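Local coordinates for protein dihydropteridine reductase (Dictyostelium discoideum, PDB 3ORF) that reduces quinonoid dihydropteridines to their tetrahydro forms with NADH or NADPH, a reaction that probably supplies tetrahydrobiopterin, the cofactor of the aromatic amino acid hydroxylases, at residues G138-N150 / Y158-L172. Residues are numbered along the deposited sequence; the frame is centred on the assembly and turned at random.
Sequences GLFVLTGASAALN and YGATKAATHHIIKDL. With NAD (nicotinamide-adenine-dinucleotide), chain E.
K162 NZ donates a hydrogen bond to T143 O at 2.8 Å, coming from above the carbonyl plane. The backbone N-H of A145 points at H166 NE2 over 2.9 Å, nearly straight at 170° and close to the plane of the imidazole. Both bonds tie the end of strand 138-143 and the loop after it to helix 158-172, in the Rossmann fold of a short-chain dehydrogenase/reductase. Y158 and K162 form the YxxxK motif of this family, and Y158 is the predicted proton acceptor. The lysine chain bends at chi2 (-39°), and its CG lies over one face of the Y158 ring, toward the rim. K162 NZ also makes a weak hydrogen bond, 3.4 Å, to NAD O2D on the ribose. Y158 OH lies 3.1 Å from nicotinamide C5N. A145 CB packs against the phenol and the nicotinamide. W98 meets the Y158 ring edge-to-face.

K162 O sits over one face of the H166 ring, offset toward the rim. G144 CA also lies at the ring edge, in its plane. A148 CB touches H166 CE1 at 3.6 Å. The L149 side chain crosses that of H166 at about a right angle, its CD2 near CE1 and ND1. A leucine in place of H166 would probably leave the A145 amide without its acceptor and let the loop shift beside the nicotinamide.

Farther along, strand and helix run nearly antiparallel, with axes 9.0 Å apart. T143 OG1 turns to C93 O on the neighbouring strand. L142 and I169 slide past each other in opposite directions, L142 CB against I169 CG1. L142 CD1 meets I168 CG2, the side chains crossing at about a right angle. F140 CB points toward the helix. Its CG lies opposite the backbone N (chi1 176°), which brings the ring to L172, where L172 CD1 is 3.4 Å from F140 CE2.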
ATOM      1  N   GLY A 138      10.374  23.489   2.944  1.00 30.62           N
ATOM      2  CA  GLY A 138       8.981  23.244   3.414  1.00 28.22           C
ATOM      3  C   GLY A 138       8.786  22.022   4.307  1.00 27.75           C
ATOM      4  O   GLY A 138       9.675  21.148   4.421  1.00 28.34           O
ATOM      5  N   LEU A 139       7.618  21.933   4.929  1.00 25.66           N
ATOM      6  CA  LEU A 139       7.298  20.843   5.802  1.00 24.10           C
ATOM      7  C   LEU A 139       6.194  20.052   5.134  1.00 24.32           C
ATOM      8  O   LEU A 139       5.154  20.622   4.695  1.00 25.59           O
ATOM      9  CB  LEU A 139       6.746  21.363   7.110  1.00 23.95           C
ATOM     10  CG  LEU A 139       6.277  20.267   8.090  1.00 25.89           C
ATOM     11  CD1 LEU A 139       7.487  19.431   8.496  1.00 23.18           C
ATOM     12  CD2 LEU A 139       5.685  20.967   9.303  1.00 23.01           C
ATOM     13  N   PHE A 140       6.394  18.747   5.058  1.00 23.73           N
ATOM     14  CA  PHE A 140       5.443  17.924   4.361  1.00 24.72           C
ATOM     15  C   PHE A 140       5.002  16.769   5.264  1.00 23.88           C
ATOM     16  O   PHE A 140       5.819  15.894   5.608  1.00 23.73           O
ATOM     17  CB  PHE A 140       6.125  17.375   3.115  1.00 25.77           C
ATOM     18  CG  PHE A 140       5.293  16.419   2.345  1.00 25.41           C
ATOM     19  CD1 PHE A 140       4.534  16.865   1.258  1.00 26.88           C
ATOM     20  CD2 PHE A 140       5.288  15.077   2.668  1.00 24.25           C
ATOM     21  CE1 PHE A 140       3.787  15.950   0.505  1.00 27.09           C
ATOM     22  CE2 PHE A 140       4.538  14.193   1.942  1.00 23.90           C
ATOM     23  CZ  PHE A 140       3.775  14.632   0.872  1.00 26.04           C
ATOM     24  N   VAL A 141       3.734  16.727   5.639  1.00 22.36           N
ATOM     25  CA  VAL A 141       3.332  15.712   6.600  1.00 19.91           C
ATOM     26  C   VAL A 141       2.215  14.857   6.145  1.00 21.13           C
ATOM     27  O   VAL A 141       1.193  15.396   5.830  1.00 21.40           O
ATOM     28  CB  VAL A 141       2.939  16.356   7.938  1.00 21.36           C
ATOM     29  CG1 VAL A 141       2.469  15.286   8.965  1.00 19.85           C
ATOM     30  CG2 VAL A 141       4.176  17.067   8.503  1.00 19.05           C
ATOM     31  N   LEU A 142       2.387  13.506   6.163  1.00 20.45           N
ATOM     32  CA  LEU A 142       1.257  12.608   5.957  1.00 19.42           C
ATOM     33  C   LEU A 142       0.794  11.997   7.287  1.00 21.80           C
ATOM     34  O   LEU A 142       1.612  11.693   8.169  1.00 22.78           O
ATOM     35  CB  LEU A 142       1.635  11.484   4.969  1.00 18.02           C
ATOM     36  CG  LEU A 142       2.162  11.890   3.591  1.00 19.84           C
ATOM     37  CD1 LEU A 142       2.329  10.684   2.609  1.00 18.96           C
ATOM     38  CD2 LEU A 142       1.118  12.870   3.028  1.00 18.74           C
ATOM     39  N   THR A 143      -0.517  11.776   7.419  1.00 21.48           N
ATOM     40  CA  THR A 143      -1.100  10.997   8.532  1.00 22.57           C
ATOM     41  C   THR A 143      -1.002   9.470   8.260  1.00 24.51           C
ATOM     42  O   THR A 143      -1.631   8.929   7.294  1.00 23.42           O
ATOM     43  CB  THR A 143      -2.533  11.409   8.800  1.00 22.18           C
ATOM     44  OG1 THR A 143      -2.548  12.860   8.985  1.00 25.55           O
ATOM     45  CG2 THR A 143      -2.981  10.789  10.134  1.00 23.82           C
ATOM     46  N   GLY A 144      -0.210   8.776   9.100  1.00 22.50           N
ATOM     47  CA  GLY A 144      -0.065   7.321   8.934  1.00 22.02           C
ATOM     48  C   GLY A 144      -0.946   6.643   9.979  1.00 23.91           C
ATOM     49  O   GLY A 144      -2.021   7.181  10.359  1.00 22.62           O
ATOM     50  N   ALA A 145      -0.475   5.508  10.529  1.00 24.53           N
ATOM     51  CA  ALA A 145      -1.174   4.935  11.677  1.00 23.77           C
ATOM     52  C   ALA A 145      -0.262   4.200  12.570  1.00 23.17           C
ATOM     53  O   ALA A 145       0.483   3.367  12.125  1.00 25.19           O
ATOM     54  CB  ALA A 145      -2.376   4.048  11.249  1.00 22.73           C
ATOM     55  N   SER A 146      -0.336   4.452  13.864  1.00 23.53           N
ATOM     56  CA  SER A 146       0.480   3.642  14.792  1.00 23.16           C
ATOM     57  C   SER A 146       0.205   2.148  14.683  1.00 25.02           C
ATOM     58  O   SER A 146       1.126   1.289  14.759  1.00 25.94           O
ATOM     59  CB  SER A 146       0.201   4.090  16.179  1.00 23.68           C
ATOM     60  OG  SER A 146       1.224   3.585  16.959  1.00 29.48           O
ATOM     61  N   ALA A 147      -1.047   1.772  14.518  1.00 24.66           N
ATOM     62  CA  ALA A 147      -1.350   0.335  14.498  1.00 25.83           C
ATOM     63  C   ALA A 147      -0.694  -0.355  13.290  1.00 26.22           C
ATOM     64  O   ALA A 147      -0.399  -1.514  13.366  1.00 26.87           O
ATOM     65  CB  ALA A 147      -2.933   0.076  14.467  1.00 25.84           C
ATOM     66  N   ALA A 148      -0.505   0.349  12.175  1.00 25.07           N
ATOM     67  CA  ALA A 148       0.158  -0.252  11.007  1.00 25.02           C
ATOM     68  C   ALA A 148       1.618  -0.511  11.210  1.00 25.90           C
ATOM     69  O   ALA A 148       2.192  -1.152  10.397  1.00 27.58           O
ATOM     70  CB  ALA A 148      -0.010   0.614   9.770  1.00 24.30           C
ATOM     71  N   LEU A 149       2.235  -0.022  12.270  1.00 25.99           N
ATOM     72  CA  LEU A 149       3.582  -0.511  12.643  1.00 28.31           C
ATOM     73  C   LEU A 149       3.596  -2.029  12.927  1.00 29.98           C
ATOM     74  O   LEU A 149       4.660  -2.632  12.903  1.00 30.59           O
ATOM     75  CB  LEU A 149       4.162   0.245  13.852  1.00 25.35           C
ATOM     76  CG  LEU A 149       4.207   1.769  13.555  1.00 26.76           C
ATOM     77  CD1 LEU A 149       4.717   2.479  14.728  1.00 26.29           C
ATOM     78  CD2 LEU A 149       5.109   2.111  12.259  1.00 31.50           C
ATOM     79  N   ASN A 150       2.438  -2.641  13.219  1.00 31.77           N
ATOM     80  CA  ASN A 150       2.410  -4.051  13.619  1.00 32.86           C
ATOM     81  C   ASN A 150       1.312  -4.746  12.855  1.00 33.28           C
ATOM     82  O   ASN A 150       0.722  -4.125  11.992  1.00 32.15           O
ATOM     83  CB  ASN A 150       2.126  -4.175  15.130  1.00 34.47           C
ATOM     84  CG  ASN A 150       3.366  -3.836  15.985  1.00 39.41           C
ATOM     85  OD1 ASN A 150       4.344  -4.588  16.052  1.00 41.92           O
ATOM     86  ND2 ASN A 150       3.323  -2.685  16.620  1.00 42.20           N
ATOM     87  N   TYR A 158      -7.095  -1.418   5.868  1.00 23.98           N
ATOM     88  CA  TYR A 158      -6.611  -0.181   6.537  1.00 24.47           C
ATOM     89  C   TYR A 158      -5.126  -0.335   6.829  1.00 24.18           C
ATOM     90  O   TYR A 158      -4.340   0.609   6.600  1.00 25.73           O
ATOM     91  CB  TYR A 158      -7.402   0.045   7.837  1.00 24.49           C
ATOM     92  CG  TYR A 158      -6.928   1.200   8.715  1.00 23.87           C
ATOM     93  CD1 TYR A 158      -7.187   2.519   8.341  1.00 22.25           C
ATOM     94  CD2 TYR A 158      -6.258   0.952   9.913  1.00 25.89           C
ATOM     95  CE1 TYR A 158      -6.819   3.563   9.129  1.00 26.91           C
ATOM     96  CE2 TYR A 158      -5.833   2.048  10.750  1.00 24.30           C
ATOM     97  CZ  TYR A 158      -6.137   3.302  10.348  1.00 24.94           C
ATOM     98  OH  TYR A 158      -5.778   4.335  11.101  1.00 30.05           O
ATOM     99  N   GLY A 159      -4.721  -1.497   7.369  1.00 24.71           N
ATOM    100  CA  GLY A 159      -3.280  -1.682   7.803  1.00 23.08           C
ATOM    101  C   GLY A 159      -2.362  -1.611   6.560  1.00 23.21           C
ATOM    102  O   GLY A 159      -1.338  -0.903   6.533  1.00 20.85           O
ATOM    103  N   ALA A 160      -2.764  -2.312   5.488  1.00 23.33           N
ATOM    104  CA  ALA A 160      -1.881  -2.307   4.293  1.00 23.79           C
ATOM    105  C   ALA A 160      -1.785  -0.914   3.619  1.00 22.32           C
ATOM    106  O   ALA A 160      -0.751  -0.561   3.191  1.00 22.53           O
ATOM    107  CB  ALA A 160      -2.286  -3.357   3.305  1.00 24.82           C
ATOM    108  N   THR A 161      -2.849  -0.136   3.546  1.00 23.07           N
ATOM    109  CA  THR A 161      -2.833   1.169   2.883  1.00 22.92           C
ATOM    110  C   THR A 161      -2.067   2.140   3.738  1.00 23.20           C
ATOM    111  O   THR A 161      -1.344   3.022   3.217  1.00 21.41           O
ATOM    112  CB  THR A 161      -4.279   1.720   2.542  1.00 24.08           C
ATOM    113  OG1 THR A 161      -5.111   1.679   3.703  1.00 23.27           O
ATOM    114  CG2 THR A 161      -4.947   0.881   1.477  1.00 23.45           C
ATOM    115  N   LYS A 162      -2.189   1.985   5.072  1.00 21.44           N
ATOM    116  CA  LYS A 162      -1.343   2.763   5.965  1.00 20.14           C
ATOM    117  C   LYS A 162       0.145   2.336   5.897  1.00 20.06           C
ATOM    118  O   LYS A 162       1.041   3.179   6.045  1.00 18.62           O
ATOM    119  CB  LYS A 162      -1.798   2.649   7.425  1.00 20.31           C
ATOM    120  CG  LYS A 162      -3.087   3.420   7.716  1.00 21.06           C
ATOM    121  CD  LYS A 162      -3.117   4.752   6.985  1.00 23.04           C
ATOM    122  CE  LYS A 162      -4.118   5.770   7.636  1.00 22.31           C
ATOM    123  NZ  LYS A 162      -3.750   7.134   7.273  1.00 28.21           N
ATOM    124  N   ALA A 163       0.423   1.046   5.695  1.00 19.63           N
ATOM    125  CA  ALA A 163       1.806   0.662   5.569  1.00 20.42           C
ATOM    126  C   ALA A 163       2.319   1.298   4.288  1.00 20.88           C
ATOM    127  O   ALA A 163       3.471   1.694   4.213  1.00 20.45           O
ATOM    128  CB  ALA A 163       2.027  -0.939   5.528  1.00 19.68           C
ATOM    129  N   ALA A 164       1.466   1.405   3.261  1.00 20.84           N
ATOM    130  CA  ALA A 164       1.989   1.980   2.021  1.00 21.21           C
ATOM    131  C   ALA A 164       2.246   3.471   2.281  1.00 19.84           C
ATOM    132  O   ALA A 164       3.206   4.040   1.778  1.00 18.10           O
ATOM    133  CB  ALA A 164       0.937   1.834   0.891  1.00 19.62           C
ATOM    134  N   THR A 165       1.337   4.106   3.020  1.00 20.08           N
ATOM    135  CA  THR A 165       1.510   5.543   3.374  1.00 20.85           C
ATOM    136  C   THR A 165       2.835   5.783   4.055  1.00 20.94           C
ATOM    137  O   THR A 165       3.524   6.762   3.759  1.00 19.29           O
ATOM    138  CB  THR A 165       0.403   6.045   4.267  1.00 20.22           C
ATOM    139  OG1 THR A 165      -0.836   5.785   3.615  1.00 23.44           O
ATOM    140  CG2 THR A 165       0.553   7.511   4.510  1.00 20.84           C
ATOM    141  N   HIS A 166       3.194   4.859   4.970  1.00 22.67           N
ATOM    142  CA  HIS A 166       4.449   5.026   5.722  1.00 22.20           C
ATOM    143  C   HIS A 166       5.629   4.955   4.736  1.00 22.22           C
ATOM    144  O   HIS A 166       6.626   5.624   4.907  1.00 21.62           O
ATOM    145  CB  HIS A 166       4.633   3.913   6.809  1.00 19.01           C
ATOM    146  CG  HIS A 166       3.607   3.988   7.917  1.00 19.85           C
ATOM    147  ND1 HIS A 166       3.389   2.958   8.813  1.00 21.81           N
ATOM    148  CD2 HIS A 166       2.753   4.986   8.282  1.00 18.05           C
ATOM    149  CE1 HIS A 166       2.415   3.297   9.648  1.00 22.80           C
ATOM    150  NE2 HIS A 166       1.999   4.512   9.337  1.00 22.31           N
ATOM    151  N   HIS A 167       5.547   4.060   3.778  1.00 22.64           N
ATOM    152  CA  HIS A 167       6.694   3.853   2.824  1.00 23.18           C
ATOM    153  C   HIS A 167       6.814   5.125   1.950  1.00 22.17           C
ATOM    154  O   HIS A 167       7.914   5.547   1.617  1.00 24.04           O
ATOM    155  CB  HIS A 167       6.404   2.611   2.003  1.00 21.04           C
ATOM    156  CG  HIS A 167       7.497   2.218   1.067  1.00 24.04           C
ATOM    157  ND1 HIS A 167       8.447   1.252   1.393  1.00 22.73           N
ATOM    158  CD2 HIS A 167       7.773   2.617  -0.211  1.00 16.36           C
ATOM    159  CE1 HIS A 167       9.269   1.102   0.367  1.00 23.22           C
ATOM    160  NE2 HIS A 167       8.901   1.932  -0.607  1.00 17.93           N
ATOM    161  N   ILE A 168       5.696   5.764   1.619  1.00 21.59           N
ATOM    162  CA  ILE A 168       5.742   6.970   0.780  1.00 22.87           C
ATOM    163  C   ILE A 168       6.462   8.131   1.489  1.00 23.04           C
ATOM    164  O   ILE A 168       7.353   8.804   0.962  1.00 22.33           O
ATOM    165  CB  ILE A 168       4.304   7.437   0.401  1.00 24.59           C
ATOM    166  CG1 ILE A 168       3.678   6.456  -0.590  1.00 23.40           C
ATOM    167  CG2 ILE A 168       4.326   8.852  -0.241  1.00 24.16           C
ATOM    168  CD1 ILE A 168       2.081   6.596  -0.650  1.00 20.25           C
ATOM    169  N   ILE A 169       6.078   8.326   2.739  1.00 22.93           N
ATOM    170  CA  ILE A 169       6.780   9.205   3.594  1.00 22.62           C
ATOM    171  C   ILE A 169       8.291   9.009   3.535  1.00 22.78           C
ATOM    172  O   ILE A 169       9.067   9.997   3.439  1.00 21.90           O
ATOM    173  CB  ILE A 169       6.344   9.024   5.053  1.00 22.29           C
ATOM    174  CG1 ILE A 169       4.890   9.484   5.192  1.00 22.38           C
ATOM    175  CG2 ILE A 169       7.296   9.807   5.956  1.00 21.58           C
ATOM    176  CD1 ILE A 169       4.219   8.887   6.554  1.00 22.38           C
ATOM    177  N   LYS A 170       8.727   7.757   3.584  1.00 22.01           N
ATOM    178  CA  LYS A 170      10.175   7.534   3.582  1.00 22.93           C
ATOM    179  C   LYS A 170      10.789   7.820   2.207  1.00 23.39           C
ATOM    180  O   LYS A 170      11.862   8.381   2.147  1.00 25.02           O
ATOM    181  CB  LYS A 170      10.515   6.114   4.101  1.00 24.83           C
ATOM    182  CG  LYS A 170      10.581   6.076   5.627  1.00 25.80           C
ATOM    183  CD  LYS A 170      10.217   4.775   6.227  1.00 30.64           C
ATOM    184  CE  LYS A 170      10.160   4.868   7.793  1.00 31.51           C
ATOM    185  NZ  LYS A 170      11.152   5.876   8.530  1.00 25.60           N
ATOM    186  N   ASP A 171      10.078   7.525   1.132  1.00 22.45           N
ATOM    187  CA  ASP A 171      10.585   7.749  -0.207  1.00 25.08           C
ATOM    188  C   ASP A 171      10.693   9.265  -0.431  1.00 25.02           C
ATOM    189  O   ASP A 171      11.616   9.721  -1.069  1.00 24.90           O
ATOM    190  CB  ASP A 171       9.655   7.143  -1.300  1.00 23.56           C
ATOM    191  CG  ASP A 171       9.983   5.654  -1.627  1.00 30.87           C
ATOM    192  OD1 ASP A 171      10.801   5.001  -0.890  1.00 32.31           O
ATOM    193  OD2 ASP A 171       9.358   5.101  -2.592  1.00 32.45           O
ATOM    194  N   LEU A 172       9.760  10.030   0.124  1.00 25.12           N
ATOM    195  CA  LEU A 172       9.750  11.489  -0.039  1.00 24.01           C
ATOM    196  C   LEU A 172      10.809  12.201   0.808  1.00 25.10           C
ATOM    197  O   LEU A 172      11.058  13.367   0.587  1.00 23.72           O
ATOM    198  CB  LEU A 172       8.350  12.066   0.239  1.00 21.74           C
ATOM    199  CG  LEU A 172       7.287  11.609  -0.733  1.00 22.08           C
ATOM    200  CD1 LEU A 172       5.929  12.125  -0.354  1.00 19.83           C
ATOM    201  CD2 LEU A 172       7.634  12.091  -2.171  1.00 23.66           C
TER
HETATM  202  PA  NAD E 901     -12.630  12.508   8.892  1.00 34.60           P
HETATM  203  O1A NAD E 901     -13.421  11.419   8.262  1.00 37.00           O
HETATM  204  O2A NAD E 901     -13.299  13.591   9.665  1.00 32.27           O
HETATM  205  O5B NAD E 901     -11.919  13.327   7.659  1.00 35.20           O
HETATM  206  C5B NAD E 901     -11.213  12.821   6.585  1.00 35.50           C
HETATM  207  C4B NAD E 901     -11.371  13.853   5.454  1.00 35.46           C
HETATM  208  O4B NAD E 901     -10.661  13.301   4.306  1.00 36.35           O
HETATM  209  C3B NAD E 901     -12.860  13.924   5.023  1.00 36.75           C
HETATM  210  O3B NAD E 901     -13.181  15.265   4.736  1.00 36.88           O
HETATM  211  C2B NAD E 901     -12.898  13.243   3.669  1.00 38.45           C
HETATM  212  O2B NAD E 901     -13.856  13.864   2.796  1.00 40.13           O
HETATM  213  C1B NAD E 901     -11.472  13.536   3.158  1.00 38.25           C
HETATM  214  N9A NAD E 901     -10.949  12.563   2.160  1.00 38.27           N
HETATM  215  C8A NAD E 901     -11.151  11.220   2.202  1.00 36.75           C
HETATM  216  N7A NAD E 901     -10.473  10.692   1.170  1.00 40.02           N
HETATM  217  C5A NAD E 901      -9.875  11.691   0.451  1.00 38.71           C
HETATM  218  C6A NAD E 901      -9.055  11.754  -0.718  1.00 38.64           C
HETATM  219  N6A NAD E 901      -8.771  10.643  -1.443  1.00 37.52           N
HETATM  220  N1A NAD E 901      -8.589  12.961  -1.150  1.00 37.07           N
HETATM  221  C2A NAD E 901      -8.917  14.070  -0.498  1.00 33.82           C
HETATM  222  N3A NAD E 901      -9.689  14.035   0.608  1.00 33.58           N
HETATM  223  C4A NAD E 901     -10.201  12.881   1.090  1.00 35.47           C
HETATM  224  O3  NAD E 901     -11.488  11.770   9.686  1.00 31.68           O
HETATM  225  PN  NAD E 901     -10.589  12.271  10.827  1.00 39.18           P
HETATM  226  O1N NAD E 901     -11.226  11.684  12.049  1.00 41.13           O
HETATM  227  O2N NAD E 901     -10.204  13.737  10.695  1.00 36.14           O
HETATM  228  O5D NAD E 901      -9.202  11.454  10.624  1.00 42.49           O
HETATM  229  C5D NAD E 901      -8.054  12.024   9.981  1.00 50.66           C
HETATM  230  C4D NAD E 901      -6.981  10.943   9.742  1.00 55.69           C
HETATM  231  O4D NAD E 901      -6.826  10.134  10.939  1.00 59.36           O
HETATM  232  C3D NAD E 901      -7.248   9.937   8.616  1.00 56.37           C
HETATM  233  O3D NAD E 901      -6.041   9.936   7.775  1.00 53.22           O
HETATM  234  C2D NAD E 901      -7.389   8.584   9.329  1.00 59.37           C
HETATM  235  O2D NAD E 901      -6.922   7.581   8.412  1.00 58.46           O
HETATM  236  C1D NAD E 901      -6.348   8.847  10.439  1.00 60.63           C
HETATM  237  N1N NAD E 901      -5.888   7.985  11.621  1.00 62.96           N
HETATM  238  C2N NAD E 901      -6.583   7.878  12.906  1.00 63.57           C
HETATM  239  C3N NAD E 901      -5.997   7.039  13.917  1.00 61.26           C
HETATM  240  C7N NAD E 901      -6.604   6.835  15.332  1.00 55.51           C
HETATM  241  O7N NAD E 901      -6.659   5.690  15.821  1.00 56.55           O
HETATM  242  N7N NAD E 901      -6.966   7.975  15.957  1.00 38.14           N
HETATM  243  C4N NAD E 901      -4.773   6.369  13.673  1.00 63.76           C
HETATM  244  C5N NAD E 901      -4.108   6.511  12.449  1.00 62.21           C
HETATM  245  C6N NAD E 901      -4.658   7.300  11.451  1.00 59.60           C